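PDB 2WAD: penicillin-binding protein 2B from Streptococcus pneumoniae, which probably forms peptide cross-links between adjacent glycan strands of cell-wall peptidoglycan as a transpeptidase of the elongasome, and binds penicillin. Local coordinates for residues M526-Y531 against A648-H653; T632-Y637 against A664-I669. All blocks are in the same frame, centred on the assembly; numbering follows the deposited sequence.

Interaction 1: M526-Y531 against A648-H653; sequences MQLAQY and AVVFPH. With ZN (zinc ion), chain E.
Ala648 pushes its methyl group against the backbone of helix 525-536, where CB lies 3.4 Å from Ala529 N. This is helix-on-sheet packing inside the transpeptidase domain, with the fold of penicillin-binding proteins and serine beta-lactamases. The helix lies on one face of the antiparallel sheet, over strand 645-650. The same methyl meets two helix side chains: Ala648 CB is 3.9 Å from Leu528 CB and 4.0 Å from Ala529 CB. At Ala529 and Ala648 the small methyls let the backbones come close, with CA atoms 4.7 Å apart. The axes of helix 526-531 and strand 648-650 approach to 7.7 Å, with 146° between their directions.

Leu528 extends the contact along the strand. Its CG stands anti to the carbonyl carbon (chi1 -67°), and the branch carries CD1 to Val650 CG2 at 3.7 Å. The two side chains cross at about a right angle. All four touching residues are buried; the side-chain contacts are apolar, and the Ala648 methyl also packs on the helix backbone.

Around this lie hydrogen bonds from the flank (Gln527) and the far side (Gln530) of the helix. Gln527 NE2 hydrogen-bonds to Ser489 O and Thr500 O. Gln530 NE2 hydrogen-bonds to Leu542 O and Thr491 O, and its OE1 accepts from Arg541 NH2. Ala648 and Val650 pair through their backbones with Val346 and Tyr344 of strand 342-348. Past the strand, His653 takes no part in the packing; its NE2 binds a zinc ion at 2.0 Å. Two waters also bind the zinc, water 1 lying in the plane of the imidazole ring.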
ATOM      1  N   MET A 526      10.594  -1.316   3.665  1.00 30.38           N
ATOM      2  CA  MET A 526      10.473  -2.028   2.400  1.00 28.68           C
ATOM      3  C   MET A 526      11.696  -1.792   1.512  1.00 29.85           C
ATOM      4  O   MET A 526      12.224  -2.741   0.913  1.00 32.38           O
ATOM      5  CB  MET A 526       9.144  -1.677   1.701  1.00 31.80           C
ATOM      6  CG  MET A 526       8.862  -2.399   0.392  1.00 29.56           C
ATOM      7  SD  MET A 526       8.585  -4.179   0.646  1.00 34.16           S
ATOM      8  CE  MET A 526       7.129  -4.120   1.682  1.00 31.92           C
ATOM      9  N   GLN A 527      12.169  -0.549   1.436  1.00 30.34           N
ATOM     10  CA  GLN A 527      13.396  -0.224   0.680  1.00 30.87           C
ATOM     11  C   GLN A 527      14.608  -1.001   1.222  1.00 35.22           C
ATOM     12  O   GLN A 527      15.454  -1.499   0.450  1.00 36.69           O
ATOM     13  CB  GLN A 527      13.674   1.289   0.711  1.00 30.79           C
ATOM     14  CG  GLN A 527      12.685   2.164  -0.117  1.00 31.22           C
ATOM     15  CD  GLN A 527      12.959   3.649   0.020  1.00 34.45           C
ATOM     16  OE1 GLN A 527      12.986   4.170   1.121  1.00 34.14           O
ATOM     17  NE2 GLN A 527      13.158   4.343  -1.095  1.00 37.55           N
ATOM     18  N   LEU A 528      14.712  -1.072   2.552  1.00 32.55           N
ATOM     19  CA  LEU A 528      15.850  -1.786   3.178  1.00 35.06           C
ATOM     20  C   LEU A 528      15.754  -3.303   2.970  1.00 32.76           C
ATOM     21  O   LEU A 528      16.778  -3.944   2.805  1.00 33.03           O
ATOM     22  CB  LEU A 528      16.009  -1.420   4.672  1.00 34.33           C
ATOM     23  CG  LEU A 528      16.436   0.045   4.876  1.00 34.64           C
ATOM     24  CD1 LEU A 528      16.061   0.550   6.284  1.00 35.88           C
ATOM     25  CD2 LEU A 528      17.931   0.128   4.709  1.00 27.34           C
ATOM     26  N   ALA A 529      14.542  -3.871   2.921  1.00 30.84           N
ATOM     27  CA  ALA A 529      14.421  -5.261   2.489  1.00 32.35           C
ATOM     28  C   ALA A 529      14.807  -5.492   1.026  1.00 30.50           C
ATOM     29  O   ALA A 529      15.422  -6.500   0.699  1.00 31.98           O
ATOM     30  CB  ALA A 529      13.036  -5.836   2.761  1.00 28.69           C
ATOM     31  N   GLN A 530      14.392  -4.602   0.130  1.00 32.00           N
ATOM     32  CA  GLN A 530      14.672  -4.797  -1.301  1.00 31.72           C
ATOM     33  C   GLN A 530      16.185  -4.707  -1.490  1.00 29.75           C
ATOM     34  O   GLN A 530      16.746  -5.380  -2.337  1.00 30.72           O
ATOM     35  CB  GLN A 530      14.026  -3.695  -2.160  1.00 31.80           C
ATOM     36  CG  GLN A 530      14.237  -3.868  -3.693  1.00 28.81           C
ATOM     37  CD  GLN A 530      13.430  -2.842  -4.476  1.00 28.51           C
ATOM     38  OE1 GLN A 530      13.513  -1.636  -4.203  1.00 29.92           O
ATOM     39  NE2 GLN A 530      12.576  -3.310  -5.386  1.00 28.45           N
ATOM     40  N   TYR A 531      16.838  -3.870  -0.692  1.00 28.03           N
ATOM     41  CA  TYR A 531      18.287  -3.699  -0.813  1.00 32.79           C
ATOM     42  C   TYR A 531      19.005  -5.012  -0.485  1.00 33.60           C
ATOM     43  O   TYR A 531      19.783  -5.540  -1.296  1.00 33.35           O
ATOM     44  CB  TYR A 531      18.744  -2.507   0.047  1.00 30.36           C
ATOM     45  CG  TYR A 531      20.154  -2.564   0.615  1.00 36.44           C
ATOM     46  CD1 TYR A 531      21.258  -2.618  -0.231  1.00 35.86           C
ATOM     47  CD2 TYR A 531      20.388  -2.486   1.989  1.00 39.38           C
ATOM     48  CE1 TYR A 531      22.544  -2.634   0.251  1.00 34.78           C
ATOM     49  CE2 TYR A 531      21.689  -2.496   2.499  1.00 32.96           C
ATOM     50  CZ  TYR A 531      22.758  -2.563   1.613  1.00 38.88           C
ATOM     51  OH  TYR A 531      24.063  -2.590   2.065  1.00 35.76           O
ATOM     52  N   ALA A 648      14.717  -7.346   6.472  1.00 31.88           N
ATOM     53  CA  ALA A 648      15.185  -6.107   7.057  1.00 31.35           C
ATOM     54  C   ALA A 648      14.466  -5.850   8.357  1.00 32.32           C
ATOM     55  O   ALA A 648      13.243  -5.950   8.442  1.00 33.38           O
ATOM     56  CB  ALA A 648      14.907  -4.906   6.142  1.00 33.18           C
ATOM     57  N   VAL A 649      15.229  -5.404   9.341  1.00 30.53           N
ATOM     58  CA  VAL A 649      14.654  -5.126  10.644  1.00 32.57           C
ATOM     59  C   VAL A 649      15.085  -3.726  10.997  1.00 31.78           C
ATOM     60  O   VAL A 649      16.264  -3.403  10.897  1.00 33.12           O
ATOM     61  CB  VAL A 649      15.124  -6.132  11.738  1.00 32.61           C
ATOM     62  CG1 VAL A 649      14.676  -5.614  13.122  1.00 32.22           C
ATOM     63  CG2 VAL A 649      14.563  -7.537  11.440  1.00 28.16           C
ATOM     64  N   VAL A 650      14.117  -2.899  11.367  1.00 31.54           N
ATOM     65  CA  VAL A 650      14.384  -1.486  11.598  1.00 31.78           C
ATOM     66  C   VAL A 650      13.869  -1.183  12.996  1.00 34.00           C
ATOM     67  O   VAL A 650      12.683  -1.318  13.267  1.00 34.82           O
ATOM     68  CB  VAL A 650      13.670  -0.589  10.541  1.00 32.01           C
ATOM     69  CG1 VAL A 650      13.889   0.881  10.856  1.00 31.07           C
ATOM     70  CG2 VAL A 650      14.194  -0.935   9.105  1.00 31.82           C
ATOM     71  N   PHE A 651      14.771  -0.808  13.891  1.00 33.69           N
ATOM     72  CA  PHE A 651      14.425  -0.615  15.297  1.00 33.75           C
ATOM     73  C   PHE A 651      15.120   0.660  15.726  1.00 32.52           C
ATOM     74  O   PHE A 651      16.245   0.618  16.216  1.00 32.11           O
ATOM     75  CB  PHE A 651      14.981  -1.784  16.132  1.00 35.26           C
ATOM     76  CG  PHE A 651      14.334  -1.926  17.496  1.00 34.27           C
ATOM     77  CD1 PHE A 651      13.996  -0.814  18.231  1.00 34.81           C
ATOM     78  CD2 PHE A 651      14.077  -3.187  18.038  1.00 33.89           C
ATOM     79  CE1 PHE A 651      13.397  -0.924  19.481  1.00 39.01           C
ATOM     80  CE2 PHE A 651      13.478  -3.319  19.295  1.00 32.86           C
ATOM     81  CZ  PHE A 651      13.144  -2.178  20.021  1.00 31.07           C
ATOM     82  N   PRO A 652      14.467   1.807  15.522  1.00 33.71           N
ATOM     83  CA  PRO A 652      15.144   3.089  15.698  1.00 33.44           C
ATOM     84  C   PRO A 652      15.257   3.556  17.161  1.00 34.34           C
ATOM     85  O   PRO A 652      14.431   3.221  17.994  1.00 34.71           O
ATOM     86  CB  PRO A 652      14.259   4.052  14.905  1.00 32.96           C
ATOM     87  CG  PRO A 652      12.914   3.379  14.835  1.00 34.68           C
ATOM     88  CD  PRO A 652      13.113   1.933  14.944  1.00 33.77           C
ATOM     89  N   HIS A 653      16.297   4.321  17.457  1.00 35.78           N
ATOM     90  CA  HIS A 653      16.519   4.958  18.749  1.00 37.15           C
ATOM     91  C   HIS A 653      16.415   4.017  19.941  1.00 39.31           C
ATOM     92  O   HIS A 653      15.775   4.323  20.938  1.00 40.76           O
ATOM     93  CB  HIS A 653      15.637   6.200  18.889  1.00 36.85           C
ATOM     94  CG  HIS A 653      15.830   7.176  17.770  1.00 33.83           C
ATOM     95  ND1 HIS A 653      17.027   7.828  17.568  1.00 37.90           N
ATOM     96  CD2 HIS A 653      15.003   7.588  16.779  1.00 33.58           C
ATOM     97  CE1 HIS A 653      16.930   8.611  16.505  1.00 35.48           C
ATOM     98  NE2 HIS A 653      15.721   8.467  15.994  1.00 38.03           N
TER
HETATM   99 ZN    ZN E 701      15.089   8.826  14.123  1.00 57.20          ZN
HETATM  100  O   HOH W   1      12.932   9.374  14.379  1.00 36.17           O
HETATM  101  O   HOH W   2      15.163   7.191  12.652  1.00 20.95           O

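Interaction 2: T632-Y637 against A664-I669. Unlike the reference sequence in segment 664-669: Ala664 (reference Ser).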
ATOM      1  N   THR A 632      19.403   0.270  16.016  1.00 62.48           N
ATOM      2  CA  THR A 632      19.790  -1.152  16.018  1.00 53.08           C
ATOM      3  C   THR A 632      19.267  -1.962  14.805  1.00 47.85           C
ATOM      4  O   THR A 632      18.645  -3.019  14.936  1.00 46.63           O
ATOM      5  CB  THR A 632      19.505  -1.824  17.392  1.00 53.48           C
ATOM      6  OG1 THR A 632      18.191  -2.390  17.451  1.00 55.69           O
ATOM      7  CG2 THR A 632      19.609  -0.803  18.494  1.00 52.93           C
ATOM      8  N   ASN A 633      19.532  -1.480  13.597  1.00 40.33           N
ATOM      9  CA  ASN A 633      18.911  -2.081  12.413  1.00 35.88           C
ATOM     10  C   ASN A 633      19.705  -3.302  11.952  1.00 33.80           C
ATOM     11  O   ASN A 633      20.861  -3.465  12.321  1.00 30.43           O
ATOM     12  CB  ASN A 633      18.870  -1.033  11.292  1.00 36.28           C
ATOM     13  CG  ASN A 633      18.072   0.212  11.673  1.00 36.08           C
ATOM     14  OD1 ASN A 633      17.167   0.180  12.529  1.00 36.48           O
ATOM     15  ND2 ASN A 633      18.432   1.330  11.052  1.00 29.63           N
ATOM     16  N   ALA A 634      19.117  -4.157  11.120  1.00 32.69           N
ATOM     17  CA  ALA A 634      19.848  -5.333  10.640  1.00 32.77           C
ATOM     18  C   ALA A 634      19.221  -5.784   9.323  1.00 32.73           C
ATOM     19  O   ALA A 634      18.021  -5.669   9.152  1.00 30.93           O
ATOM     20  CB  ALA A 634      19.773  -6.479  11.676  1.00 29.17           C
ATOM     21  N   VAL A 635      20.036  -6.300   8.407  1.00 33.36           N
ATOM     22  CA  VAL A 635      19.545  -6.961   7.197  1.00 33.22           C
ATOM     23  C   VAL A 635      20.226  -8.336   7.108  1.00 34.70           C
ATOM     24  O   VAL A 635      21.344  -8.497   7.574  1.00 35.13           O
ATOM     25  CB  VAL A 635      19.838  -6.113   5.915  1.00 35.49           C
ATOM     26  CG1 VAL A 635      19.120  -4.779   5.963  1.00 25.06           C
ATOM     27  CG2 VAL A 635      21.333  -5.868   5.725  1.00 32.18           C
ATOM     28  N   ALA A 636      19.559  -9.328   6.526  1.00 33.08           N
ATOM     29  CA  ALA A 636      20.094 -10.685   6.455  1.00 34.20           C
ATOM     30  C   ALA A 636      19.443 -11.450   5.307  1.00 31.16           C
ATOM     31  O   ALA A 636      18.328 -11.130   4.904  1.00 31.31           O
ATOM     32  CB  ALA A 636      19.816 -11.434   7.787  1.00 34.33           C
ATOM     33  N   TYR A 637      20.111 -12.487   4.812  1.00 32.57           N
ATOM     34  CA  TYR A 637      19.458 -13.476   3.946  1.00 30.88           C
ATOM     35  C   TYR A 637      19.942 -14.893   4.255  1.00 33.11           C
ATOM     36  O   TYR A 637      20.927 -15.073   4.977  1.00 33.85           O
ATOM     37  CB  TYR A 637      19.669 -13.150   2.467  1.00 32.22           C
ATOM     38  CG  TYR A 637      21.122 -13.079   2.045  1.00 33.57           C
ATOM     39  CD1 TYR A 637      21.844 -14.224   1.722  1.00 33.70           C
ATOM     40  CD2 TYR A 637      21.790 -11.853   2.008  1.00 40.53           C
ATOM     41  CE1 TYR A 637      23.200 -14.143   1.351  1.00 32.18           C
ATOM     42  CE2 TYR A 637      23.118 -11.762   1.613  1.00 41.39           C
ATOM     43  CZ  TYR A 637      23.822 -12.911   1.306  1.00 41.12           C
ATOM     44  OH  TYR A 637      25.153 -12.790   0.947  1.00 42.44           O
ATOM     45  N   ALA A 664      19.198 -10.457  16.237  1.00 35.93           N
ATOM     46  CA  ALA A 664      18.499 -11.583  16.873  1.00 34.46           C
ATOM     47  C   ALA A 664      17.062 -11.645  16.363  1.00 32.54           C
ATOM     48  O   ALA A 664      16.507 -12.724  16.125  1.00 34.64           O
ATOM     49  CB  ALA A 664      18.530 -11.455  18.406  1.00 33.01           C
ATOM     50  N   ILE A 665      16.450 -10.487  16.176  1.00 31.32           N
ATOM     51  CA  ILE A 665      15.127 -10.454  15.549  1.00 33.35           C
ATOM     52  C   ILE A 665      15.183 -11.008  14.126  1.00 32.47           C
ATOM     53  O   ILE A 665      14.405 -11.895  13.783  1.00 31.47           O
ATOM     54  CB  ILE A 665      14.496  -9.044  15.568  1.00 33.85           C
ATOM     55  CG1 ILE A 665      14.278  -8.589  17.016  1.00 34.75           C
ATOM     56  CG2 ILE A 665      13.167  -9.053  14.816  1.00 33.04           C
ATOM     57  CD1 ILE A 665      14.107  -7.078  17.160  1.00 31.98           C
ATOM     58  N   ALA A 666      16.136 -10.523  13.328  1.00 33.51           N
ATOM     59  CA  ALA A 666      16.351 -11.010  11.959  1.00 34.74           C
ATOM     60  C   ALA A 666      16.521 -12.538  11.914  1.00 33.71           C
ATOM     61  O   ALA A 666      15.926 -13.242  11.100  1.00 38.32           O
ATOM     62  CB  ALA A 666      17.590 -10.300  11.326  1.00 28.57           C
ATOM     63  N   ARG A 667      17.370 -13.056  12.787  1.00 34.33           N
ATOM     64  CA  ARG A 667      17.611 -14.496  12.881  1.00 31.00           C
ATOM     65  C   ARG A 667      16.334 -15.239  13.225  1.00 30.39           C
ATOM     66  O   ARG A 667      16.026 -16.282  12.649  1.00 32.90           O
ATOM     67  CB  ARG A 667      18.621 -14.696  14.017  1.00 29.91           C
ATOM     68  CG  ARG A 667      18.889 -16.163  14.380  1.00 35.74           C
ATOM     69  CD  ARG A 667      19.601 -16.196  15.723  1.00 34.79           C
ATOM     70  NE  ARG A 667      18.654 -15.864  16.791  1.00 34.07           N
ATOM     71  CZ  ARG A 667      19.003 -15.293  17.935  1.00 40.35           C
ATOM     72  NH1 ARG A 667      20.274 -14.969  18.131  1.00 38.89           N
ATOM     73  NH2 ARG A 667      18.085 -15.043  18.870  1.00 34.69           N
ATOM     74  N   ASP A 668      15.600 -14.728  14.209  1.00 31.76           N
ATOM     75  CA  ASP A 668      14.433 -15.455  14.682  1.00 34.34           C
ATOM     76  C   ASP A 668      13.327 -15.421  13.630  1.00 36.18           C
ATOM     77  O   ASP A 668      12.500 -16.335  13.594  1.00 36.19           O
ATOM     78  CB  ASP A 668      13.887 -14.863  15.975  1.00 32.95           C
ATOM     79  CG  ASP A 668      14.742 -15.183  17.190  1.00 36.38           C
ATOM     80  OD1 ASP A 668      14.426 -14.633  18.258  1.00 39.31           O
ATOM     81  OD2 ASP A 668      15.729 -15.937  17.096  1.00 39.72           O
ATOM     82  N   ILE A 669      13.267 -14.355  12.832  1.00 33.37           N
ATOM     83  CA  ILE A 669      12.333 -14.344  11.706  1.00 35.52           C
ATOM     84  C   ILE A 669      12.755 -15.372  10.667  1.00 35.76           C
ATOM     85  O   ILE A 669      11.909 -16.058  10.091  1.00 35.48           O
ATOM     86  CB  ILE A 669      12.175 -12.961  11.029  1.00 35.15           C
ATOM     87  CG1 ILE A 669      11.453 -11.981  11.960  1.00 33.26           C
ATOM     88  CG2 ILE A 669      11.391 -13.084   9.709  1.00 32.99           C
ATOM     89  CD1 ILE A 669      11.631 -10.499  11.587  1.00 32.63           C
TER
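Ala666 faces strand 634-638 with its methyl group and meets two alanines of the strand. Its CB is 4.3 Å from Ala636 CB and 4.4 Å from Ala634 CB. Ala634 and Ala636 are two residues apart on one face of the strand. The contact is apolar, small and buried. The nearest CA atoms, those of Ala636 and Ala666, are 6.7 Å apart. Here helix 661-676, the C-terminal helix of the fold, packs by an alanine on the antiparallel sheet of the transpeptidase domain.

A salt bridge lies on the helix side away from the strand. Arg667 grips Asp668 side-on, with NE 2.9 Å and NH2 3.1 Å from the same oxygen, OD2. The oxygen lies in the guanidinium plane, but both nitrogens reach it from one face of the carboxylate. A face of the guanidinium also rests over Ala664 CA. Both charged groups have further partners: Arg667 NH1 hydrogen-bonds to Ala603 O, and Asp668 OD1 to the hydroxyl of Tyr327.

The strand pairs through its backbone with strands 645-650 and 613-616. Helix 661-676 packs beside helix 314-334, which Ile665 and Ile669 touch, while Val635 and Tyr637 meet helix 525-536 on the sheet's other face.

Interactions 1 and 2 lie on opposite faces of one antiparallel sheet, with centres 10 Å apart. Strands 645-650 and 634-638 are neighbours in it, and Val649 N is 2.8 Å from Ala634 O, a probable hydrogen bond. Asn633 OD1 adds another, 2.9 Å from Phe651 N. Val649 turns away from helix 525-536 and touches Ala666 and Ile665, so strand 645-650 serves both helices. The side chains of Leu528 and Ala634 are each about 10 Å from that of Ser386, the probable acyl-ester nucleophile. Both contacts lie near Ser386, in the core of the same domain. The zinc sits on His653, past the end of strand 645-650 and apart from the packing atoms.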